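Local coordinates for protein cellulase (Uncultured bacterium, PDB 6XSO) that probably hydrolyses internal beta-1,4 linkages of cellulose and related plant-wall polysaccharides as a broad-specificity family 5 endoglucanase, at residues Pro82-Gln87 with Val121-Gly126; Leu39-Ala44 with Glu55-Gln60; Gln87-Asn92 with Lys147-Tyr152; Glu171-Met176 with Asn204-Tyr209; Ile230-Ala235 with Gln267-Pro272. All blocks are in the same frame, centred on the assembly; numbering follows the deposited sequence.

The five contacts illustrate how a TIM barrel builds one working end from separate loops. Contacts 1 and 2, with centres 11 Å apart, join the loops after the first three strands, and Tyr-86 OH lies 2.7 Å from Asn-42 OD1 between them. Contact 3 shares Gln-87 with contact 1 and carries the second loop outward to helix 140-161. The centres of contacts 4 and 5 are also about 11 Å apart; there Glu-175 OE2 approaches His-269 ND1 to 2.7 Å. Thr-125 OG1, 3.0 Å from Glu-175 N, connects contact 1 to contact 4. In family 5 the catalytic carboxylates lie at the C-terminal ends of the fourth and seventh strands, so loop 171-176, with parts of contacts 1 and 5, probably borders the active site.

Contact 1. Residues Pro82-Gln87 with Val121-Gly126; sequences PVTWYQ and VHHDTG
Asp-124 crosses from one beta-alpha loop to the backbone of Trp-85 in the preceding one, showing how a side chain can tie together loops at the C-terminal end of a TIM barrel. Its OD2 offers the syn lone pair to Trp-85 N at 2.9 Å, in a fairly straight bond of 161° at the hydrogen. OD1 lies 3.3 Å from Tyr-86 CB, and the carboxylate stands nearly square to the tyrosine ring, at 88°. Thr-84 OG1 accepts a hydrogen bond from His-123 N at 2.9 Å and is also bonded to Asp-40 O. Nearer the strands, His-122 N gives a 2.8 Å bond to Val-83 O. With CG anti to the backbone N (chi1 -160°), the His-122 ring turns one face to Pro-82, whose CB makes a CH-pi contact 3.6 Å from the ring centroid. Val-121 CG2 packs 3.8 Å from Trp-85 CD1.

A second shell fixes these groups: Trp-135 NE1 binds Asp-124 OD1, Asn-120 O takes Trp-85 NE1, Asn-42 OD1 meets Tyr-86 OH, and Asn-120 ND2 is bonded to His-122 ND1. Without the carboxylate, as with an alanine here, Trp-85 N and Trp-135 NE1 would probably lose their acceptors, weakening the link at Trp-85. Within the type I turn from His-122 to Thr-125, His-122 O is gripped twice, by Thr-125 N at 3.0 Å and by Thr-125 OG1 at 2.7 Å.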
# COMPACT_ATOMS: atom_id res chain seq x y z
N PRO A 82 2.98 -0.87 6.13
CA PRO A 82 2.43 0.48 6.27
C PRO A 82 3.03 1.20 7.47
O PRO A 82 3.22 0.62 8.54
CB PRO A 82 0.93 0.25 6.49
CG PRO A 82 0.70 -1.18 6.31
CD PRO A 82 1.98 -1.92 6.36
N VAL A 83 3.30 2.49 7.29
CA VAL A 83 3.89 3.29 8.36
C VAL A 83 3.12 4.61 8.45
O VAL A 83 2.91 5.27 7.43
CB VAL A 83 5.38 3.60 8.12
CG1 VAL A 83 5.97 4.36 9.29
CG2 VAL A 83 6.18 2.35 7.91
N THR A 84 2.76 5.00 9.67
CA THR A 84 2.15 6.29 9.96
C THR A 84 3.16 7.17 10.68
O THR A 84 3.74 6.75 11.69
CB THR A 84 0.87 6.12 10.79
OG1 THR A 84 -0.08 5.35 10.04
CG2 THR A 84 0.27 7.50 11.16
N TRP A 85 3.37 8.38 10.16
CA TRP A 85 4.52 9.18 10.56
C TRP A 85 4.21 10.36 11.47
O TRP A 85 5.12 10.83 12.15
CB TRP A 85 5.28 9.69 9.32
CG TRP A 85 5.75 8.58 8.42
CD1 TRP A 85 5.05 8.00 7.41
CD2 TRP A 85 7.02 7.91 8.47
NE1 TRP A 85 5.80 7.00 6.82
CE2 TRP A 85 7.01 6.93 7.45
CE3 TRP A 85 8.17 8.04 9.26
CZ2 TRP A 85 8.10 6.11 7.19
CZ3 TRP A 85 9.24 7.19 9.02
CH2 TRP A 85 9.19 6.23 7.99
N TYR A 86 2.96 10.84 11.51
CA TYR A 86 2.71 12.16 12.08
C TYR A 86 2.99 12.24 13.58
O TYR A 86 3.31 13.32 14.09
CB TYR A 86 1.29 12.64 11.77
CG TYR A 86 0.16 11.99 12.57
CD1 TYR A 86 -0.33 12.58 13.73
CD2 TYR A 86 -0.44 10.81 12.14
CE1 TYR A 86 -1.37 12.00 14.44
CE2 TYR A 86 -1.46 10.22 12.85
CZ TYR A 86 -1.93 10.83 14.00
OH TYR A 86 -2.95 10.27 14.72
N GLN A 87 2.86 11.13 14.30
CA GLN A 87 3.18 11.11 15.73
C GLN A 87 4.67 10.92 15.98
O GLN A 87 5.08 10.79 17.14
CB GLN A 87 2.37 10.05 16.47
CG GLN A 87 0.87 10.16 16.20
CD GLN A 87 0.02 9.42 17.21
OE1 GLN A 87 -0.31 8.25 17.02
NE2 GLN A 87 -0.30 10.09 18.32
N VAL A 121 3.41 5.99 3.40
CA VAL A 121 2.91 7.03 4.30
C VAL A 121 1.42 6.71 4.43
O VAL A 121 0.67 6.82 3.45
CB VAL A 121 3.17 8.43 3.73
CG1 VAL A 121 2.40 9.50 4.48
CG2 VAL A 121 4.67 8.75 3.74
N HIS A 122 0.98 6.26 5.63
CA HIS A 122 -0.28 5.53 5.75
C HIS A 122 -1.34 6.40 6.37
O HIS A 122 -2.08 7.09 5.66
CB HIS A 122 -0.01 4.18 6.45
CG HIS A 122 -1.09 3.18 6.23
ND1 HIS A 122 -1.16 2.42 5.08
CD2 HIS A 122 -2.19 2.85 6.95
CE1 HIS A 122 -2.21 1.63 5.13
NE2 HIS A 122 -2.84 1.85 6.27
N HIS A 123 -1.53 6.38 7.71
CA HIS A 123 -2.63 7.13 8.31
C HIS A 123 -2.32 8.60 8.52
O HIS A 123 -3.05 9.30 9.23
CB HIS A 123 -3.12 6.48 9.60
CG HIS A 123 -3.82 5.18 9.37
ND1 HIS A 123 -4.79 5.02 8.41
CD2 HIS A 123 -3.68 3.98 9.98
CE1 HIS A 123 -5.22 3.77 8.44
NE2 HIS A 123 -4.57 3.12 9.39
N ASP A 124 -1.26 9.06 7.87
CA ASP A 124 -1.16 10.48 7.53
C ASP A 124 -2.22 10.91 6.54
O ASP A 124 -2.50 12.12 6.45
CB ASP A 124 0.25 10.68 6.99
CG ASP A 124 1.32 10.22 7.99
OD1 ASP A 124 1.59 10.98 8.95
OD2 ASP A 124 1.83 9.08 7.83
N THR A 125 -2.81 9.96 5.82
CA THR A 125 -4.01 10.12 5.01
C THR A 125 -5.19 9.45 5.69
O THR A 125 -5.03 8.64 6.62
CB THR A 125 -3.86 9.47 3.63
OG1 THR A 125 -3.81 8.04 3.77
CG2 THR A 125 -2.63 9.95 2.88
N GLY A 126 -6.38 9.75 5.20
CA GLY A 126 -7.57 8.97 5.49
C GLY A 126 -8.72 9.79 6.03
O GLY A 126 -8.71 11.02 6.06

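Contact 2. Residues Leu39-Ala44 with Glu55-Gln60; sequences LDANDA and ETCWGQ
The two segments, both in the long connection after strand 31-34, approach each other at two points, with Leu-39 CA 5.0 Å from the CA of Glu-55, the last residue of helix 51-55, and Ala-41 CA 5.9 Å from Trp-58 CA, where the chain folds into a type I turn from Thr-56 to Gly-59. That turn presents the Trp-58 indole to the chain at Ala-41 and Asn-42. Ala-41 CA stands almost directly over the six-membered ring, 3.8 Å from its centroid and 14° off the normal, in a CH-pi contact. Ala-41 CB covers the ring fusion on the same face, 3.7 Å from Trp-58 CD2, and the peptide N of Asn-42 lies above that face too. The Asn-42 amide runs alongside the indole, tilted 54° to it, with ND2 3.5 Å from CH2 of Trp-58; Asn-42 O lies 3.0 Å from Trp-58 NE1.

Cys-57 adds a second surface: its SG, placed between the backbone N and carbonyl carbon by chi1 of 77°, touches Ala-41 CB at 3.5 Å. Leu-39 CD2 lies beside the carboxylate carbon of Glu-55, 3.7 Å from CD, the two side chains pointing the same way. Apolar and CH-pi contacts thus pack the segments together, while polar ends turn elsewhere: Glu-55 to Arg-102 of helix 97-111, in a salt bridge, and to Thr-63, and Asn-42 to the loop of Tyr-86.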
# COMPACT_ATOMS: atom_id res chain seq x y z
N LEU A 39 3.14 -0.63 12.38
CA LEU A 39 3.81 0.68 12.33
C LEU A 39 2.89 1.78 11.82
O LEU A 39 3.22 2.97 11.95
CB LEU A 39 5.06 0.60 11.46
CG LEU A 39 6.06 -0.51 11.82
CD1 LEU A 39 7.33 -0.43 10.98
CD2 LEU A 39 6.41 -0.48 13.31
N ASP A 40 1.73 1.41 11.26
CA ASP A 40 0.68 2.35 10.88
C ASP A 40 -0.26 2.70 12.03
O ASP A 40 -1.05 3.64 11.89
CB ASP A 40 -0.14 1.78 9.70
CG ASP A 40 -0.51 0.27 9.87
OD1 ASP A 40 0.32 -0.54 10.33
OD2 ASP A 40 -1.66 -0.09 9.50
N ALA A 41 -0.20 1.99 13.15
CA ALA A 41 -1.09 2.29 14.25
C ALA A 41 -0.83 3.70 14.77
O ALA A 41 0.29 4.21 14.76
CB ALA A 41 -0.88 1.30 15.40
N ASN A 42 -1.90 4.34 15.25
CA ASN A 42 -1.80 5.71 15.74
C ASN A 42 -2.99 6.00 16.64
O ASN A 42 -4.05 5.39 16.50
CB ASN A 42 -1.72 6.72 14.57
CG ASN A 42 -3.03 6.83 13.81
OD1 ASN A 42 -3.77 7.81 13.99
ND2 ASN A 42 -3.31 5.86 12.94
N ASP A 43 -2.80 6.95 17.55
CA ASP A 43 -3.86 7.41 18.44
C ASP A 43 -3.62 8.89 18.68
O ASP A 43 -2.71 9.26 19.43
CB ASP A 43 -3.83 6.63 19.74
CG ASP A 43 -4.94 7.02 20.69
OD1 ASP A 43 -5.57 8.08 20.48
OD2 ASP A 43 -5.17 6.26 21.66
N ALA A 44 -4.43 9.74 18.04
CA ALA A 44 -4.17 11.18 18.11
C ALA A 44 -4.31 11.74 19.52
O ALA A 44 -3.84 12.86 19.77
CB ALA A 44 -5.12 11.92 17.17
N GLU A 55 4.05 1.01 18.02
CA GLU A 55 3.91 -0.24 17.28
C GLU A 55 2.81 -1.13 17.85
O GLU A 55 2.18 -1.87 17.09
CB GLU A 55 5.25 -0.98 17.33
CG GLU A 55 5.30 -2.27 16.51
CD GLU A 55 6.71 -2.72 16.20
OE1 GLU A 55 7.67 -2.04 16.64
OE2 GLU A 55 6.87 -3.79 15.56
N THR A 56 2.56 -1.04 19.15
CA THR A 56 1.63 -1.92 19.83
C THR A 56 0.29 -1.28 20.18
O THR A 56 -0.55 -1.92 20.82
CB THR A 56 2.27 -2.49 21.12
OG1 THR A 56 2.44 -1.46 22.11
CG2 THR A 56 3.64 -3.12 20.83
N CYS A 57 0.03 -0.03 19.77
CA CYS A 57 -1.15 0.64 20.30
C CYS A 57 -2.46 0.10 19.74
O CYS A 57 -3.51 0.35 20.34
CB CYS A 57 -1.04 2.16 20.14
SG CYS A 57 -1.33 2.80 18.52
N TRP A 58 -2.44 -0.67 18.65
CA TRP A 58 -3.64 -1.32 18.14
C TRP A 58 -3.63 -2.84 18.37
O TRP A 58 -4.32 -3.58 17.66
CB TRP A 58 -3.87 -0.98 16.66
CG TRP A 58 -4.35 0.44 16.44
CD1 TRP A 58 -4.69 1.36 17.39
CD2 TRP A 58 -4.55 1.08 15.17
NE1 TRP A 58 -5.08 2.55 16.79
CE2 TRP A 58 -5.00 2.40 15.43
CE3 TRP A 58 -4.38 0.67 13.85
CZ2 TRP A 58 -5.28 3.30 14.41
CZ3 TRP A 58 -4.66 1.57 12.83
CH2 TRP A 58 -5.11 2.86 13.12
N GLY A 59 -2.89 -3.30 19.37
CA GLY A 59 -2.96 -4.68 19.80
C GLY A 59 -2.11 -5.66 19.03
O GLY A 59 -2.27 -6.87 19.22
N GLN A 60 -1.24 -5.20 18.16
CA GLN A 60 -0.27 -6.10 17.57
C GLN A 60 1.01 -6.09 18.41
O GLN A 60 1.33 -5.09 19.05
CB GLN A 60 0.06 -5.68 16.15
CG GLN A 60 -1.12 -5.71 15.20
CD GLN A 60 -1.75 -7.08 15.05
OE1 GLN A 60 -1.07 -8.10 15.10
NE2 GLN A 60 -3.06 -7.11 14.87

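Contact 3. Residues Gln87-Asn92 with Lys147-Tyr152; sequences QEMDAN and KAKYEY
Met-89 begins the contact, its methyl CE coming within 4.2 Å of Lys-149 CG where the two side chains cross at a slant. The following residues show how main-chain carbonyls of a surface loop can be gathered by one lysine. Asp-90 contributes its carbonyl O, which accepts a 2.7 Å bond from a water; that water in turn accepts a weak bond from Lys-149 NZ at 3.1 Å. Asp-90 OD1 makes a weak bond to Asn-92 N and a further one to Lys-94 N, shaping the loop. Ala-91 O takes the direct bond, 2.7 Å from Lys-149 NZ, with the donor tilted 30° out of the carbonyl plane. Bends at chi2 (98°) and chi3 (85°) fold the lysine so that its CD passes Asn-92 O on the way. Asn-92 O also meets the edge of the Tyr-152 ring, 3.4 Å from CE1 and in the ring plane. A methionine in place of Lys-149 would probably leave Ala-91 O and the water without this donor, freeing the loop to shift. The loop between strand 78-81 and helix 97-111 thus rests on the face of helix 140-161 that carries Lys-149 and Tyr-152, while Tyr-150 of that helix packs toward helix 196-219.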
# COMPACT_ATOMS: atom_id res chain seq x y z
N GLN A 87 2.86 11.13 14.30
CA GLN A 87 3.18 11.11 15.73
C GLN A 87 4.67 10.92 15.98
O GLN A 87 5.08 10.79 17.14
CB GLN A 87 2.37 10.05 16.47
CG GLN A 87 0.87 10.16 16.20
CD GLN A 87 0.02 9.42 17.21
OE1 GLN A 87 -0.31 8.25 17.02
NE2 GLN A 87 -0.30 10.09 18.32
N GLU A 88 5.46 10.90 14.91
CA GLU A 88 6.90 10.72 14.97
C GLU A 88 7.65 11.89 14.34
O GLU A 88 8.86 11.79 14.11
CB GLU A 88 7.30 9.39 14.32
CG GLU A 88 6.64 8.15 14.93
CD GLU A 88 7.04 7.87 16.38
OE1 GLU A 88 8.02 8.44 16.90
OE2 GLU A 88 6.36 7.04 17.02
N MET A 89 6.96 13.00 14.09
CA MET A 89 7.51 14.17 13.43
C MET A 89 7.43 15.36 14.37
O MET A 89 6.42 15.54 15.07
CB MET A 89 6.69 14.50 12.18
CG MET A 89 6.83 13.47 11.07
SD MET A 89 5.56 13.54 9.79
CE MET A 89 5.93 15.12 9.04
N ASP A 90 8.48 16.18 14.39
CA ASP A 90 8.49 17.39 15.20
C ASP A 90 7.81 18.53 14.45
O ASP A 90 7.24 18.34 13.37
CB ASP A 90 9.92 17.65 15.70
CG ASP A 90 10.84 18.25 14.64
OD1 ASP A 90 10.40 18.50 13.49
OD2 ASP A 90 12.03 18.46 14.97
N ALA A 91 7.87 19.73 15.04
CA ALA A 91 7.16 20.88 14.46
C ALA A 91 7.66 21.19 13.06
O ALA A 91 6.91 21.72 12.24
CB ALA A 91 7.31 22.10 15.37
N ASN A 92 8.91 20.86 12.77
CA ASN A 92 9.49 21.10 11.46
C ASN A 92 9.28 19.95 10.49
O ASN A 92 9.66 20.08 9.32
CB ASN A 92 10.99 21.35 11.61
CG ASN A 92 11.30 22.56 12.46
OD1 ASN A 92 10.67 23.61 12.32
ND2 ASN A 92 12.26 22.42 13.37
N LYS A 147 2.89 20.83 0.82
CA LYS A 147 3.86 20.31 -0.14
C LYS A 147 5.27 20.27 0.45
O LYS A 147 5.97 19.27 0.34
CB LYS A 147 3.83 21.21 -1.39
CG LYS A 147 4.98 21.01 -2.37
CD LYS A 147 4.87 21.93 -3.59
CE LYS A 147 6.18 21.93 -4.37
NZ LYS A 147 6.00 22.16 -5.83
N ALA A 148 5.69 21.37 1.08
CA ALA A 148 7.06 21.42 1.59
C ALA A 148 7.31 20.38 2.67
O ALA A 148 8.34 19.70 2.67
CB ALA A 148 7.36 22.82 2.13
N LYS A 149 6.37 20.22 3.61
CA LYS A 149 6.55 19.24 4.68
C LYS A 149 6.52 17.82 4.13
O LYS A 149 7.30 16.96 4.57
CB LYS A 149 5.44 19.39 5.72
CG LYS A 149 5.78 18.78 7.07
CD LYS A 149 6.29 19.86 8.04
CE LYS A 149 5.14 20.58 8.74
NZ LYS A 149 5.62 21.44 9.85
N TYR A 150 5.60 17.55 3.20
CA TYR A 150 5.49 16.23 2.58
C TYR A 150 6.76 15.88 1.81
O TYR A 150 7.27 14.75 1.93
CB TYR A 150 4.26 16.21 1.67
CG TYR A 150 4.08 14.94 0.90
CD1 TYR A 150 4.48 14.84 -0.43
CD2 TYR A 150 3.47 13.84 1.47
CE1 TYR A 150 4.30 13.67 -1.15
CE2 TYR A 150 3.30 12.68 0.76
CZ TYR A 150 3.72 12.61 -0.54
OH TYR A 150 3.56 11.47 -1.30
N GLU A 151 7.28 16.81 1.02
CA GLU A 151 8.55 16.58 0.33
C GLU A 151 9.68 16.33 1.33
O GLU A 151 10.51 15.45 1.11
CB GLU A 151 8.87 17.73 -0.63
CG GLU A 151 7.93 17.78 -1.83
CD GLU A 151 8.34 18.76 -2.93
OE1 GLU A 151 9.48 19.28 -2.92
OE2 GLU A 151 7.51 19.01 -3.83
N TYR A 152 9.72 17.09 2.44
CA TYR A 152 10.77 16.87 3.43
C TYR A 152 10.66 15.49 4.06
O TYR A 152 11.68 14.82 4.29
CB TYR A 152 10.71 17.98 4.50
CG TYR A 152 11.69 17.89 5.66
CD1 TYR A 152 11.31 18.28 6.92
CD2 TYR A 152 12.99 17.42 5.48
CE1 TYR A 152 12.17 18.23 7.98
CE2 TYR A 152 13.88 17.36 6.55
CZ TYR A 152 13.45 17.75 7.80
OH TYR A 152 14.34 17.72 8.88
O HOH W 1 5.45 18.73 11.36

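Contact 4. Residues Glu171-Met176 with Asn204-Tyr209; sequences ESYNEM and NAINGY
Met-176 and Tyr-209 cross at about a right angle, the bent end of the methionine lying against the tyrosine. Its CE is 3.5 Å from Tyr-209 CD2, and its SD lies 4.5 Å from the ring centroid, 51° off the normal: an oblique Met-aromatic contact. The same methyl sits over the centre of the Tyr-173 ring, while Ser-172 OG lies toward the rim of the opposite face, so the ring is enclosed on both sides by its own loop.

Here the loop that follows strand 168-171 of the TIM barrel packs on helix 196-219, the next long helix in the chain; strand and helix form one beta-alpha unit. From that helix Ile-206 meets Tyr-173 at roughly a right angle, its CG2 3.4 Å from the phenol OH. The side chains of Ile-206 and Met-176 run past each other in opposite directions, with Ile-206 CD1 3.8 Å from Met-176 SD. Tyr-209 CB completes the apolar patch, 3.9 Å from Tyr-173 CE2.

With chi1 of 46°, Tyr-173 CG falls between its backbone N and carbonyl carbon, and the ring extends toward the helix. Both phenols find polar partners elsewhere: Tyr-173 OH binds Asn-232 O, and Tyr-209 OH binds Asn-142 OD1 on helix 140-161.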
# COMPACT_ATOMS: atom_id res chain seq x y z
N GLU A 171 6.01 3.84 -1.45
CA GLU A 171 4.64 4.15 -1.86
C GLU A 171 4.25 5.52 -1.32
O GLU A 171 4.33 5.77 -0.13
CB GLU A 171 3.68 3.07 -1.36
CG GLU A 171 2.21 3.42 -1.36
CD GLU A 171 1.40 2.44 -0.51
OE1 GLU A 171 1.85 1.28 -0.38
OE2 GLU A 171 0.32 2.83 -0.01
N SER A 172 3.76 6.37 -2.23
CA SER A 172 3.62 7.80 -1.98
C SER A 172 2.74 8.15 -0.79
O SER A 172 3.07 9.05 -0.01
CB SER A 172 3.07 8.44 -3.26
OG SER A 172 1.81 7.86 -3.64
N TYR A 173 1.56 7.54 -0.68
CA TYR A 173 0.51 7.88 0.30
C TYR A 173 -0.52 6.76 0.17
O TYR A 173 -0.63 6.12 -0.88
CB TYR A 173 -0.13 9.30 0.09
CG TYR A 173 -0.46 9.53 -1.36
CD1 TYR A 173 -1.53 8.86 -1.95
CD2 TYR A 173 0.33 10.34 -2.18
CE1 TYR A 173 -1.79 8.96 -3.28
CE2 TYR A 173 0.08 10.44 -3.52
CZ TYR A 173 -0.96 9.73 -4.06
OH TYR A 173 -1.17 9.82 -5.41
N ASN A 174 -1.28 6.54 1.24
CA ASN A 174 -2.18 5.38 1.30
C ASN A 174 -3.56 5.61 0.68
O ASN A 174 -3.79 5.22 -0.47
CB ASN A 174 -2.29 4.92 2.77
CG ASN A 174 -3.23 3.77 2.94
OD1 ASN A 174 -3.17 2.81 2.16
ND2 ASN A 174 -4.10 3.84 3.96
N GLU A 175 -4.49 6.21 1.43
CA GLU A 175 -5.88 6.39 1.01
C GLU A 175 -6.22 7.86 1.22
O GLU A 175 -6.83 8.24 2.23
CB GLU A 175 -6.83 5.43 1.78
CG GLU A 175 -6.69 3.99 1.31
CD GLU A 175 -7.58 3.01 2.03
OE1 GLU A 175 -8.20 3.36 3.05
OE2 GLU A 175 -7.68 1.86 1.56
N MET A 176 -5.80 8.70 0.29
CA MET A 176 -5.98 10.14 0.42
C MET A 176 -7.38 10.51 -0.05
O MET A 176 -7.79 10.17 -1.17
CB MET A 176 -4.94 10.88 -0.43
CG MET A 176 -4.77 12.31 0.00
SD MET A 176 -3.85 13.37 -1.11
CE MET A 176 -2.36 12.43 -1.43
N ASN A 204 -6.22 17.32 -8.77
CA ASN A 204 -5.01 18.15 -8.82
C ASN A 204 -4.11 17.87 -7.62
O ASN A 204 -2.87 17.84 -7.76
CB ASN A 204 -5.39 19.63 -8.83
CG ASN A 204 -5.88 20.11 -10.18
OD1 ASN A 204 -5.89 19.37 -11.17
ND2 ASN A 204 -6.32 21.37 -10.23
N ALA A 205 -4.70 17.71 -6.43
CA ALA A 205 -3.91 17.43 -5.22
C ALA A 205 -3.26 16.05 -5.27
O ALA A 205 -2.07 15.92 -4.94
CB ALA A 205 -4.80 17.55 -3.98
N ILE A 206 -4.02 15.02 -5.66
CA ILE A 206 -3.44 13.69 -5.83
C ILE A 206 -2.23 13.79 -6.76
O ILE A 206 -1.15 13.26 -6.46
CB ILE A 206 -4.48 12.70 -6.38
CG1 ILE A 206 -5.53 12.38 -5.32
CG2 ILE A 206 -3.75 11.43 -6.90
CD1 ILE A 206 -5.06 11.48 -4.22
N ASN A 207 -2.42 14.43 -7.91
CA ASN A 207 -1.35 14.48 -8.89
C ASN A 207 -0.18 15.31 -8.39
O ASN A 207 0.97 14.95 -8.66
CB ASN A 207 -1.88 14.99 -10.22
CG ASN A 207 -2.88 14.04 -10.85
OD1 ASN A 207 -2.87 12.83 -10.56
ND2 ASN A 207 -3.74 14.57 -11.70
N GLY A 208 -0.46 16.35 -7.61
CA GLY A 208 0.60 17.15 -7.02
C GLY A 208 1.41 16.37 -5.99
O GLY A 208 2.64 16.40 -6.01
N TYR A 209 0.72 15.67 -5.08
CA TYR A 209 1.44 14.85 -4.10
C TYR A 209 2.26 13.77 -4.80
O TYR A 209 3.41 13.49 -4.40
CB TYR A 209 0.47 14.25 -3.10
CG TYR A 209 0.09 15.18 -1.95
CD1 TYR A 209 1.05 15.56 -1.00
CD2 TYR A 209 -1.21 15.68 -1.80
CE1 TYR A 209 0.73 16.40 0.04
CE2 TYR A 209 -1.54 16.50 -0.73
CZ TYR A 209 -0.56 16.86 0.18
OH TYR A 209 -0.80 17.66 1.27

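Contact 5. Residues Ile230-Ala235 with Gln267-Pro272; sequences IVNTYA and QVHAYP
The amides of Asn-232 and Gln-267 lie side by side and point the same way, their planes 47° apart, with Asn-232 OD1 3.5 Å from Gln-267 NE2. At the edge of the His-269 ring, in its plane, sits Gln-267 OE1, which accepts a 2.8 Å bond from His-269 NE2. An extended chain, CG anti to the backbone N (chi1 168°), brings the glutamine there. Outside the pair, Asn-232 ND2 binds Asn-174 O and Glu-171 OE2, and His-269 ND1 binds Glu-175; Gln-267 and His-269 also touch Arg-80.

Ile-230 CG2 supports the glutamine stem, 3.5 Å from its CB. In the backbone, Gln-267 N donates to Val-231 O at 2.9 Å and Thr-233 N to Gln-267 O at 3.2 Å, two bonds flanking Asn-232 in a parallel bridge. Val-268 CG1 meets Thr-233 OG1, itself hydrogen-bonded to Ala-237 O, at 3.7 Å. The axes of the short strand segments 230-232 and 267-270 are turned 53° from each other. Such twist between neighbouring parallel strands of a beta-alpha-beta unit is characteristic of a TIM barrel.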
# COMPACT_ATOMS: atom_id res chain seq x y z
N ILE A 230 5.84 3.83 -6.21
CA ILE A 230 4.42 3.49 -6.36
C ILE A 230 3.60 4.71 -5.98
O ILE A 230 3.84 5.32 -4.93
CB ILE A 230 4.04 2.32 -5.42
CG1 ILE A 230 4.94 1.11 -5.62
CG2 ILE A 230 2.57 1.97 -5.57
CD1 ILE A 230 4.97 0.23 -4.39
N VAL A 231 2.64 5.07 -6.84
CA VAL A 231 1.71 6.16 -6.56
C VAL A 231 0.30 5.58 -6.53
O VAL A 231 -0.04 4.70 -7.32
CB VAL A 231 1.82 7.33 -7.57
CG1 VAL A 231 3.17 8.00 -7.44
CG2 VAL A 231 1.57 6.88 -8.98
N ASN A 232 -0.52 6.06 -5.58
CA ASN A 232 -1.86 5.54 -5.37
C ASN A 232 -2.92 6.45 -5.98
O ASN A 232 -2.76 7.67 -6.09
CB ASN A 232 -2.15 5.33 -3.88
CG ASN A 232 -1.30 4.23 -3.25
OD1 ASN A 232 -0.25 3.87 -3.76
ND2 ASN A 232 -1.77 3.70 -2.13
N THR A 233 -4.02 5.84 -6.40
CA THR A 233 -5.14 6.64 -6.85
C THR A 233 -5.82 7.33 -5.67
O THR A 233 -5.61 6.96 -4.50
CB THR A 233 -6.17 5.72 -7.51
OG1 THR A 233 -6.51 4.70 -6.57
CG2 THR A 233 -5.62 5.08 -8.77
N TYR A 234 -6.66 8.32 -5.98
CA TYR A 234 -7.60 8.89 -5.02
C TYR A 234 -8.24 7.78 -4.20
O TYR A 234 -8.84 6.87 -4.77
CB TYR A 234 -8.71 9.72 -5.76
CG TYR A 234 -9.69 10.27 -4.74
CD1 TYR A 234 -10.78 9.54 -4.34
CD2 TYR A 234 -9.47 11.51 -4.14
CE1 TYR A 234 -11.62 10.00 -3.33
CE2 TYR A 234 -10.31 11.97 -3.16
CZ TYR A 234 -11.38 11.21 -2.75
OH TYR A 234 -12.19 11.69 -1.76
N ALA A 235 -8.13 7.85 -2.87
CA ALA A 235 -8.72 6.91 -1.92
C ALA A 235 -8.22 5.47 -2.09
O ALA A 235 -8.77 4.54 -1.46
CB ALA A 235 -10.26 6.93 -1.93
N GLN A 267 -1.00 1.96 -7.55
CA GLN A 267 -1.62 1.10 -6.56
C GLN A 267 -3.06 1.50 -6.27
O GLN A 267 -3.39 2.68 -6.14
CB GLN A 267 -0.80 1.08 -5.24
CG GLN A 267 -1.55 0.43 -4.06
CD GLN A 267 -0.75 0.30 -2.77
OE1 GLN A 267 -1.31 -0.05 -1.74
NE2 GLN A 267 0.55 0.54 -2.84
N VAL A 268 -3.90 0.46 -6.15
CA VAL A 268 -5.27 0.55 -5.70
C VAL A 268 -5.48 -0.51 -4.62
O VAL A 268 -4.65 -1.41 -4.45
CB VAL A 268 -6.26 0.33 -6.84
CG1 VAL A 268 -6.00 1.30 -7.99
CG2 VAL A 268 -6.19 -1.12 -7.35
N HIS A 269 -6.59 -0.38 -3.90
CA HIS A 269 -7.02 -1.39 -2.93
C HIS A 269 -8.35 -1.97 -3.39
O HIS A 269 -9.08 -1.35 -4.18
CB HIS A 269 -7.16 -0.76 -1.55
CG HIS A 269 -5.88 -0.21 -1.02
ND1 HIS A 269 -5.81 0.66 0.05
CD2 HIS A 269 -4.60 -0.39 -1.43
CE1 HIS A 269 -4.55 0.98 0.27
NE2 HIS A 269 -3.80 0.38 -0.63
N ALA A 270 -8.66 -3.19 -2.93
CA ALA A 270 -9.91 -3.83 -3.35
C ALA A 270 -10.44 -4.72 -2.24
O ALA A 270 -9.77 -5.67 -1.82
CB ALA A 270 -9.68 -4.68 -4.60
N TYR A 271 -11.68 -4.45 -1.82
CA TYR A 271 -12.39 -5.27 -0.84
C TYR A 271 -13.76 -5.60 -1.41
O TYR A 271 -14.79 -5.07 -0.96
CB TYR A 271 -12.49 -4.53 0.48
CG TYR A 271 -11.16 -4.32 1.18
CD1 TYR A 271 -10.71 -5.20 2.13
CD2 TYR A 271 -10.37 -3.21 0.91
CE1 TYR A 271 -9.51 -5.00 2.80
CE2 TYR A 271 -9.18 -2.99 1.56
CZ TYR A 271 -8.76 -3.88 2.52
OH TYR A 271 -7.59 -3.68 3.22
N PRO A 272 -13.82 -6.48 -2.40
CA PRO A 272 -15.09 -6.75 -3.08
C PRO A 272 -16.11 -7.40 -2.16
O PRO A 272 -15.77 -8.16 -1.25
CB PRO A 272 -14.70 -7.72 -4.20
CG PRO A 272 -13.23 -7.60 -4.35
CD PRO A 272 -12.68 -7.17 -3.02